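PDB 3U5R: thioredoxin domain-containing protein from Sinorhizobium meliloti, which is of unknown function but belongs to the AhpC/TSA branch of the thioredoxin-like proteins, and so may act as an antioxidant oxidoreductase. Local coordinates for residues A[60-65]-A[94-99]; A[36-41]-A[148-153]; A[26-31]-A[197-202]. One frame throughout, in Å; residues are numbered along the deposited sequence.

Contact 1. Residues A[60-65]-A[94-99]; sequences PALLVA and AVVAIN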
loop_
_atom_site.group_PDB
_atom_site.type_symbol
_atom_site.label_atom_id
_atom_site.label_comp_id
_atom_site.label_asym_id
_atom_site.label_seq_id
_atom_site.Cartn_x
_atom_site.Cartn_y
_atom_site.Cartn_z
ATOM N N PRO A 60 -6.293 14.037 5.799
ATOM C CA PRO A 60 -6.264 14.659 4.447
ATOM C C PRO A 60 -5.522 13.813 3.425
ATOM O O PRO A 60 -5.893 13.823 2.225
ATOM C CB PRO A 60 -5.565 16.025 4.679
ATOM C CG PRO A 60 -4.766 15.795 6.067
ATOM C CD PRO A 60 -5.705 14.898 6.842
ATOM N N ALA A 61 -4.505 13.027 3.835
ATOM C CA ALA A 61 -3.900 12.108 2.859
ATOM C C ALA A 61 -4.160 10.660 3.210
ATOM O O ALA A 61 -4.078 10.276 4.411
ATOM C CB ALA A 61 -2.329 12.347 2.710
ATOM N N LEU A 62 -4.376 9.814 2.183
ATOM C CA LEU A 62 -4.639 8.406 2.429
ATOM C C LEU A 62 -3.815 7.570 1.466
ATOM O O LEU A 62 -3.909 7.740 0.212
ATOM C CB LEU A 62 -6.146 8.056 2.309
ATOM C CG LEU A 62 -6.421 6.541 2.176
ATOM C CD1 LEU A 62 -6.281 5.891 3.584
ATOM C CD2 LEU A 62 -7.842 6.246 1.638
ATOM N N LEU A 63 -2.962 6.699 2.035
ATOM C CA LEU A 63 -2.196 5.770 1.241
ATOM C C LEU A 63 -2.841 4.367 1.312
ATOM O O LEU A 63 -3.034 3.831 2.425
ATOM C CB LEU A 63 -0.742 5.716 1.715
ATOM C CG LEU A 63 0.167 4.712 1.001
ATOM C CD1 LEU A 63 0.301 5.064 -0.472
ATOM C CD2 LEU A 63 1.532 4.652 1.669
ATOM N N VAL A 64 -3.122 3.749 0.152
ATOM C CA VAL A 64 -3.621 2.399 0.114
ATOM C C VAL A 64 -2.493 1.603 -0.518
ATOM O O VAL A 64 -2.053 1.928 -1.644
ATOM C CB VAL A 64 -4.890 2.261 -0.723
ATOM C CG1 VAL A 64 -5.359 0.752 -0.739
ATOM C CG2 VAL A 64 -6.000 3.167 -0.165
ATOM N N ALA A 65 -2.004 0.558 0.182
ATOM C CA ALA A 65 -0.799 -0.139 -0.258
ATOM C C ALA A 65 -1.055 -1.580 -0.354
ATOM O O ALA A 65 -1.444 -2.210 0.665
ATOM C CB ALA A 65 0.391 0.140 0.807
ATOM N N ALA A 94 -3.157 8.838 6.645
ATOM C CA ALA A 94 -3.635 7.520 6.988
ATOM C C ALA A 94 -3.006 6.516 6.033
ATOM O O ALA A 94 -2.941 6.767 4.829
ATOM C CB ALA A 94 -5.165 7.451 6.878
ATOM N N VAL A 95 -2.549 5.381 6.549
ATOM C CA VAL A 95 -2.032 4.299 5.702
ATOM C C VAL A 95 -2.871 3.098 5.891
ATOM O O VAL A 95 -3.196 2.698 7.031
ATOM C CB VAL A 95 -0.541 3.927 6.021
ATOM C CG1 VAL A 95 -0.075 2.693 5.226
ATOM C CG2 VAL A 95 0.414 5.139 5.747
ATOM N N VAL A 96 -3.281 2.469 4.780
ATOM C CA VAL A 96 -3.969 1.170 4.899
ATOM C C VAL A 96 -3.249 0.227 4.025
ATOM O O VAL A 96 -3.157 0.510 2.806
ATOM C CB VAL A 96 -5.453 1.246 4.497
ATOM C CG1 VAL A 96 -5.610 1.983 3.176
ATOM C CG2 VAL A 96 -6.054 -0.150 4.411
ATOM N N ALA A 97 -2.815 -0.916 4.577
ATOM C CA ALA A 97 -2.212 -1.955 3.774
ATOM C C ALA A 97 -3.124 -3.125 3.546
ATOM O O ALA A 97 -3.871 -3.475 4.436
ATOM C CB ALA A 97 -0.887 -2.457 4.450
ATOM N N ILE A 98 -3.022 -3.789 2.395
ATOM C CA ILE A 98 -3.971 -4.836 2.025
ATOM C C ILE A 98 -3.174 -6.016 1.421
ATOM O O ILE A 98 -2.314 -5.818 0.576
ATOM C CB ILE A 98 -5.010 -4.337 0.970
ATOM C CG1 ILE A 98 -5.880 -3.224 1.582
ATOM C CG2 ILE A 98 -5.914 -5.527 0.492
ATOM C CD1 ILE A 98 -6.720 -2.442 0.510
ATOM N N ASN A 99 -3.447 -7.210 1.882
ATOM C CA ASN A 99 -2.801 -8.380 1.320
ATOM C C ASN A 99 -3.903 -9.078 0.535
ATOM O O ASN A 99 -4.845 -9.640 1.160
ATOM C CB ASN A 99 -2.299 -9.273 2.461
ATOM C CG ASN A 99 -1.548 -10.447 1.966
ATOM O OD1 ASN A 99 -1.985 -11.145 1.017
ATOM N ND2 ASN A 99 -0.368 -10.672 2.557
#
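V64 and V96 lie side by side on one face of the sheet, and the CG2 methyl of V64 stands 3.6 Å from CG1 of V96. That methyl of V96 sits between its backbone N and carbonyl carbon (chi1 47°), which sets it beside 60-65, where it also meets CD1 of L62. Farther along, V64 CG1 reaches I98 CD1 at 3.7 Å, and at the other end L62 CD1 covers the CB of A94. The opposite face carries L63, V95, A65 and A97, where L63 CB and V95 CG2 are 4.2 Å apart. The beta-branched valines and I98 suit an extended backbone, and the small A65 and A97 lie against aromatic neighbours, F147 and Y127.

The polar edge is a parallel ladder of five bonds. L63 is gripped twice, its N by A94 O at 2.8 Å and its O by V96 N at 2.7 Å. A65 repeats the pattern with V96 O and I98 N.

The two parallel strands, joined through helices 72-75 and 78-88, form a beta-alpha-beta crossover of the thioredoxin-like fold. Strand 61-66 is central in the mixed sheet, between 93-99 and antiparallel 146-150; helix 176-186 packs on A61 and L63.

Contact 2. Residues A[36-41]-A[148-153]; sequences TRAADF and FLYDRE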
loop_
_atom_site.group_PDB
_atom_site.type_symbol
_atom_site.label_atom_id
_atom_site.label_comp_id
_atom_site.label_asym_id
_atom_site.label_seq_id
_atom_site.Cartn_x
_atom_site.Cartn_y
_atom_site.Cartn_z
ATOM N N THR A 36 -8.426 9.420 -10.365
ATOM C CA THR A 36 -9.406 8.392 -10.173
ATOM C C THR A 36 -9.781 8.393 -8.680
ATOM O O THR A 36 -8.896 8.533 -7.794
ATOM C CB THR A 36 -8.800 7.005 -10.605
ATOM O OG1 THR A 36 -8.444 7.110 -11.990
ATOM C CG2 THR A 36 -9.804 5.863 -10.427
ATOM N N ARG A 37 -11.064 8.241 -8.380
ATOM C CA ARG A 37 -11.519 8.135 -6.967
ATOM C C ARG A 37 -11.066 6.806 -6.310
ATOM O O ARG A 37 -10.986 5.786 -6.978
ATOM C CB ARG A 37 -13.035 8.151 -6.947
ATOM C CG ARG A 37 -13.588 9.518 -7.053
ATOM C CD ARG A 37 -14.663 9.631 -5.967
ATOM N NE ARG A 37 -14.072 9.816 -4.625
ATOM C CZ ARG A 37 -14.475 10.768 -3.783
ATOM N NH1 ARG A 37 -15.468 11.613 -4.140
ATOM N NH2 ARG A 37 -13.910 10.882 -2.584
ATOM N N ALA A 38 -10.741 6.852 -5.025
ATOM C CA ALA A 38 -10.421 5.673 -4.236
ATOM C C ALA A 38 -11.711 4.838 -4.133
ATOM O O ALA A 38 -12.771 5.372 -3.809
ATOM C CB ALA A 38 -10.015 6.139 -2.839
ATOM N N ALA A 39 -11.635 3.551 -4.443
ATOM C CA ALA A 39 -12.810 2.718 -4.389
ATOM C C ALA A 39 -13.045 2.372 -2.915
ATOM O O ALA A 39 -12.072 2.225 -2.127
ATOM C CB ALA A 39 -12.559 1.444 -5.174
ATOM N N ASP A 40 -14.315 2.227 -2.545
ATOM C CA ASP A 40 -14.647 1.930 -1.176
ATOM C C ASP A 40 -14.439 0.433 -0.927
ATOM O O ASP A 40 -14.362 -0.358 -1.876
ATOM C CB ASP A 40 -16.055 2.361 -0.784
ATOM C CG ASP A 40 -16.167 2.667 0.773
ATOM O OD1 ASP A 40 -15.285 2.300 1.612
ATOM O OD2 ASP A 40 -17.154 3.321 1.145
ATOM N N PHE A 41 -14.256 0.034 0.330
ATOM C CA PHE A 41 -14.062 -1.404 0.600
ATOM C C PHE A 41 -14.572 -1.637 2.005
ATOM O O PHE A 41 -14.832 -0.683 2.755
ATOM C CB PHE A 41 -12.553 -1.761 0.559
ATOM C CG PHE A 41 -11.676 -0.810 1.405
ATOM C CD1 PHE A 41 -11.537 -0.990 2.775
ATOM C CD2 PHE A 41 -11.028 0.266 0.815
ATOM C CE1 PHE A 41 -10.737 -0.118 3.547
ATOM C CE2 PHE A 41 -10.260 1.170 1.564
ATOM C CZ PHE A 41 -10.118 0.968 2.958
ATOM N N PHE A 148 -0.957 3.590 -3.779
ATOM C CA PHE A 148 -1.899 4.556 -4.361
ATOM C C PHE A 148 -2.102 5.651 -3.306
ATOM O O PHE A 148 -2.645 5.358 -2.227
ATOM C CB PHE A 148 -3.271 3.877 -4.620
ATOM C CG PHE A 148 -3.279 2.725 -5.636
ATOM C CD1 PHE A 148 -2.798 1.449 -5.327
ATOM C CD2 PHE A 148 -3.872 2.906 -6.903
ATOM C CE1 PHE A 148 -2.821 0.419 -6.263
ATOM C CE2 PHE A 148 -3.956 1.881 -7.824
ATOM C CZ PHE A 148 -3.440 0.613 -7.530
ATOM N N LEU A 149 -1.701 6.902 -3.576
ATOM C CA LEU A 149 -1.887 7.961 -2.640
ATOM C C LEU A 149 -3.067 8.859 -3.109
ATOM O O LEU A 149 -3.044 9.315 -4.273
ATOM C CB LEU A 149 -0.618 8.859 -2.542
ATOM C CG LEU A 149 -0.647 10.003 -1.506
ATOM C CD1 LEU A 149 -0.704 9.439 -0.034
ATOM C CD2 LEU A 149 0.568 10.815 -1.708
ATOM N N TYR A 150 -3.979 9.164 -2.175
ATOM C CA TYR A 150 -5.149 10.018 -2.394
ATOM C C TYR A 150 -5.080 11.288 -1.550
ATOM O O TYR A 150 -4.568 11.269 -0.416
ATOM C CB TYR A 150 -6.421 9.265 -2.035
ATOM C CG TYR A 150 -6.535 8.044 -2.897
ATOM C CD1 TYR A 150 -7.112 8.130 -4.173
ATOM C CD2 TYR A 150 -6.007 6.802 -2.455
ATOM C CE1 TYR A 150 -7.221 7.000 -4.981
ATOM C CE2 TYR A 150 -6.042 5.651 -3.304
ATOM C CZ TYR A 150 -6.658 5.784 -4.553
ATOM O OH TYR A 150 -6.695 4.687 -5.402
ATOM N N ASP A 151 -5.704 12.354 -2.056
ATOM C CA ASP A 151 -5.815 13.614 -1.333
ATOM C C ASP A 151 -7.071 13.694 -0.555
ATOM O O ASP A 151 -7.789 12.688 -0.369
ATOM C CB ASP A 151 -5.632 14.801 -2.312
ATOM C CG ASP A 151 -6.802 14.891 -3.347
ATOM O OD1 ASP A 151 -7.840 14.184 -3.194
ATOM O OD2 ASP A 151 -6.658 15.668 -4.289
ATOM N N ARG A 152 -7.371 14.896 -0.113
ATOM C CA ARG A 152 -8.476 15.204 0.801
ATOM C C ARG A 152 -9.830 14.772 0.180
ATOM O O ARG A 152 -10.728 14.330 0.897
ATOM C CB ARG A 152 -8.544 16.725 1.115
ATOM C CG ARG A 152 -7.301 17.390 1.849
ATOM C CD ARG A 152 -7.710 18.499 2.922
ATOM N NE ARG A 152 -8.609 17.863 3.931
ATOM C CZ ARG A 152 -8.493 17.947 5.262
ATOM N NH1 ARG A 152 -7.548 18.704 5.804
ATOM N NH2 ARG A 152 -9.332 17.265 6.046
ATOM N N GLU A 153 -9.955 14.860 -1.144
ATOM C CA GLU A 153 -11.220 14.431 -1.767
ATOM C C GLU A 153 -11.057 13.091 -2.378
ATOM O O GLU A 153 -11.831 12.694 -3.221
ATOM C CB GLU A 153 -11.673 15.482 -2.808
ATOM C CG GLU A 153 -11.839 16.852 -2.124
ATOM C CD GLU A 153 -13.131 16.959 -1.286
ATOM O OE1 GLU A 153 -13.945 15.983 -1.231
ATOM O OE2 GLU A 153 -13.352 18.063 -0.713
HETATM O O HOH W 1 -7.905 4.971 -7.710
#
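The ring of Y150 takes the methyl of A38 on one face, with CB of A38 3.6 Å from the ring centroid and only 10° off the normal, a CH-pi contact over the centre of the ring. At the ring's edge, near its plane, lies the carbonyl O of T36, 3.6 Å from CE1 of Y150. The backbone follows the methyl down, and A38 N comes as close to CE1 of Y150 as 3.5 Å. Alanine suits this place because its single methyl lets the main chain settle against the aromatic face.

Y150 holds its CG anti to the carbonyl carbon (chi1 -60°), which sets the ring against A38. At its far end the hydroxyl OH of Y150 is 2.6 Å from a water in the ring plane, and this water donates a longer bond, 3.3 Å, to R37 O. A phenylalanine here would probably keep the face over A38 but leave that water without its hydroxyl partner, loosening the link to the loop.

Nearer the surface, R37 bends back at chi2 and chi3 until E153 O lies over one face of its guanidinium. NH2 of R37 is 2.8 Å from this oxygen, but the angle is too poor for a hydrogen bond; E153 O accepts one from R155 NE instead.

Backbone hydrogen bonds of T36 with L156 and of A38 with R154 hold loop 36-41 alongside the start of strand 156-160, next to the end of 146-150. Y139 of helix 134-139 packs against both A38 and Y150, and L156 touches the tyrosine as well.

Contact 3. Residues A[26-31]-A[197-202]; sequences KTQSNS and PSIGCN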
loop_
_atom_site.group_PDB
_atom_site.type_symbol
_atom_site.label_atom_id
_atom_site.label_comp_id
_atom_site.label_asym_id
_atom_site.label_seq_id
_atom_site.Cartn_x
_atom_site.Cartn_y
_atom_site.Cartn_z
ATOM N N LYS A 26 7.216 -11.395 -11.672
ATOM C CA LYS A 26 7.515 -9.912 -11.549
ATOM C C LYS A 26 6.695 -9.103 -12.559
ATOM O O LYS A 26 6.711 -9.483 -13.737
ATOM C CB LYS A 26 8.956 -9.609 -11.919
ATOM C CG LYS A 26 10.015 -9.942 -10.878
ATOM C CD LYS A 26 11.248 -9.025 -11.096
ATOM C CE LYS A 26 12.191 -9.545 -12.190
ATOM N NZ LYS A 26 13.084 -10.635 -11.626
ATOM N N THR A 27 6.028 -8.010 -12.132
ATOM C CA THR A 27 5.354 -7.051 -13.048
ATOM C C THR A 27 5.417 -5.664 -12.462
ATOM O O THR A 27 5.663 -5.500 -11.253
ATOM C CB THR A 27 3.811 -7.203 -13.206
ATOM O OG1 THR A 27 3.278 -8.185 -12.329
ATOM C CG2 THR A 27 3.339 -7.332 -14.701
ATOM N N GLN A 28 5.181 -4.688 -13.337
ATOM C CA GLN A 28 5.037 -3.286 -12.986
ATOM C C GLN A 28 3.607 -2.996 -12.602
ATOM O O GLN A 28 2.682 -3.631 -13.108
ATOM C CB GLN A 28 5.327 -2.363 -14.183
ATOM C CG GLN A 28 6.638 -2.540 -14.863
ATOM C CD GLN A 28 7.008 -1.311 -15.731
ATOM O OE1 GLN A 28 6.129 -0.644 -16.305
ATOM N NE2 GLN A 28 8.309 -1.000 -15.796
ATOM N N SER A 29 3.418 -1.961 -11.798
ATOM C CA SER A 29 2.071 -1.499 -11.484
ATOM C C SER A 29 1.426 -1.053 -12.823
ATOM O O SER A 29 2.156 -0.752 -13.797
ATOM C CB SER A 29 2.112 -0.360 -10.488
ATOM O OG SER A 29 3.080 0.609 -10.868
ATOM N N ASN A 30 0.100 -1.061 -12.862
ATOM C CA ASN A 30 -0.665 -0.509 -13.983
ATOM C C ASN A 30 -0.582 1.009 -14.144
ATOM O O ASN A 30 -0.291 1.719 -13.175
ATOM C CB ASN A 30 -2.130 -0.925 -13.867
ATOM C CG ASN A 30 -2.342 -2.441 -14.098
ATOM O OD1 ASN A 30 -1.660 -3.054 -14.937
ATOM N ND2 ASN A 30 -3.330 -3.030 -13.403
ATOM N N SER A 31 -0.861 1.511 -15.367
ATOM C CA SER A 31 -1.074 2.959 -15.621
ATOM C C SER A 31 -2.482 3.318 -15.273
ATOM O O SER A 31 -3.422 3.100 -16.044
ATOM C CB SER A 31 -0.898 3.334 -17.074
ATOM O OG SER A 31 0.336 2.800 -17.487
ATOM N N PRO A 197 6.703 3.648 -12.155
ATOM C CA PRO A 197 5.855 2.546 -11.726
ATOM C C PRO A 197 6.572 1.647 -10.689
ATOM O O PRO A 197 7.775 1.456 -10.807
ATOM C CB PRO A 197 5.610 1.736 -13.009
ATOM C CG PRO A 197 5.926 2.728 -14.174
ATOM C CD PRO A 197 6.903 3.734 -13.637
ATOM N N SER A 198 5.846 1.081 -9.708
ATOM C CA SER A 198 6.543 0.163 -8.813
ATOM C C SER A 198 6.688 -1.143 -9.558
ATOM O O SER A 198 6.006 -1.396 -10.556
ATOM C CB SER A 198 5.755 -0.076 -7.505
ATOM O OG SER A 198 4.461 -0.556 -7.821
ATOM N N ILE A 199 7.568 -1.984 -9.042
ATOM C CA ILE A 199 7.808 -3.317 -9.559
ATOM C C ILE A 199 7.660 -4.247 -8.419
ATOM O O ILE A 199 8.134 -3.946 -7.313
ATOM C CB ILE A 199 9.249 -3.440 -9.999
ATOM C CG1 ILE A 199 9.514 -2.423 -11.107
ATOM C CG2 ILE A 199 9.559 -4.924 -10.485
ATOM C CD1 ILE A 199 9.051 -2.869 -12.473
ATOM N N GLY A 200 7.015 -5.382 -8.649
ATOM C CA GLY A 200 7.066 -6.448 -7.615
ATOM C C GLY A 200 6.627 -7.814 -8.112
ATOM O O GLY A 200 6.460 -8.016 -9.288
ATOM N N CYS A 201 6.363 -8.732 -7.193
ATOM C CA CYS A 201 5.712 -9.950 -7.518
ATOM C C CYS A 201 4.285 -9.663 -7.937
ATOM O O CYS A 201 3.614 -8.852 -7.280
ATOM C CB CYS A 201 5.689 -10.796 -6.260
ATOM S SG CYS A 201 7.459 -11.317 -5.860
ATOM N N ASN A 202 3.795 -10.337 -8.988
ATOM C CA ASN A 202 2.369 -10.216 -9.302
ATOM C C ASN A 202 1.546 -10.576 -8.069
ATOM O O ASN A 202 1.920 -11.450 -7.257
ATOM C CB ASN A 202 1.905 -11.036 -10.532
ATOM C CG ASN A 202 2.085 -12.547 -10.329
ATOM O OD1 ASN A 202 3.163 -12.997 -9.956
ATOM N ND2 ASN A 202 1.006 -13.333 -10.529
#
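S29 turns its OG between its backbone N and carbonyl carbon (chi1 47°), and this brings the hydroxyl 3.0 Å from S198 N, a weak, bent bond that S29 OG accepts. A main-chain bond joins the same pair, S29 N donating to S198 O at 2.9 Å. A serine suits this spot because its short hydroxyl can take the amide just ahead of strand 199-202. S198 has the same kind of torsion, but its own OG is bonded to P145 O.

Q28 is paired with I199, and with CG anti to the carbonyl carbon it runs out extended, so that its aliphatic part meets the isoleucine. CG of Q28 is 3.4 Å from CD1 of I199, the two chains crossing at a slant, while OE1 of Q28 lies alongside the ring of P197. A long chain with a polar end fits here, apolar at its root and amide at the surface.

T27 and G200 form a hydrogen-bonded antiparallel pair, T27 N to G200 O and G200 N to T27 O, both 2.9 Å. Beyond it, OG1 of T27 rests 3.6 Å from CB of N202.

Q28 with I199 is the adjoining non-hydrogen-bonded pair, giving a short, splayed antiparallel ladder of two bridges. Strand 27-28 thereby becomes an edge of a small three-stranded sheet, with 199-202 in its middle and 143-144 beyond, which ties the first modelled residues to the C-terminal part of the chain.

In the fold
Contact 1 lies in the core, almost wholly buried, whereas contacts 2 and 3 lie nearer the surface and are partly buried. Contacts 1 and 2 meet in the same mixed sheet, because strands 61-66 and 146-150 are neighbours: L62 O pairs with Y150 N and V64 N with F148 O. Contact 3 belongs to a separate antiparallel sheet, its centre about 18 Å from that of contact 1. The chemistry follows the place. Parallel strands with aliphatic side chains form the interior, an aromatic face and a bridging water hold a loop with an arginine close by, and serine, threonine and glutamine accompany the short antiparallel ladder joining the N-terminal strand to one near the C-terminus.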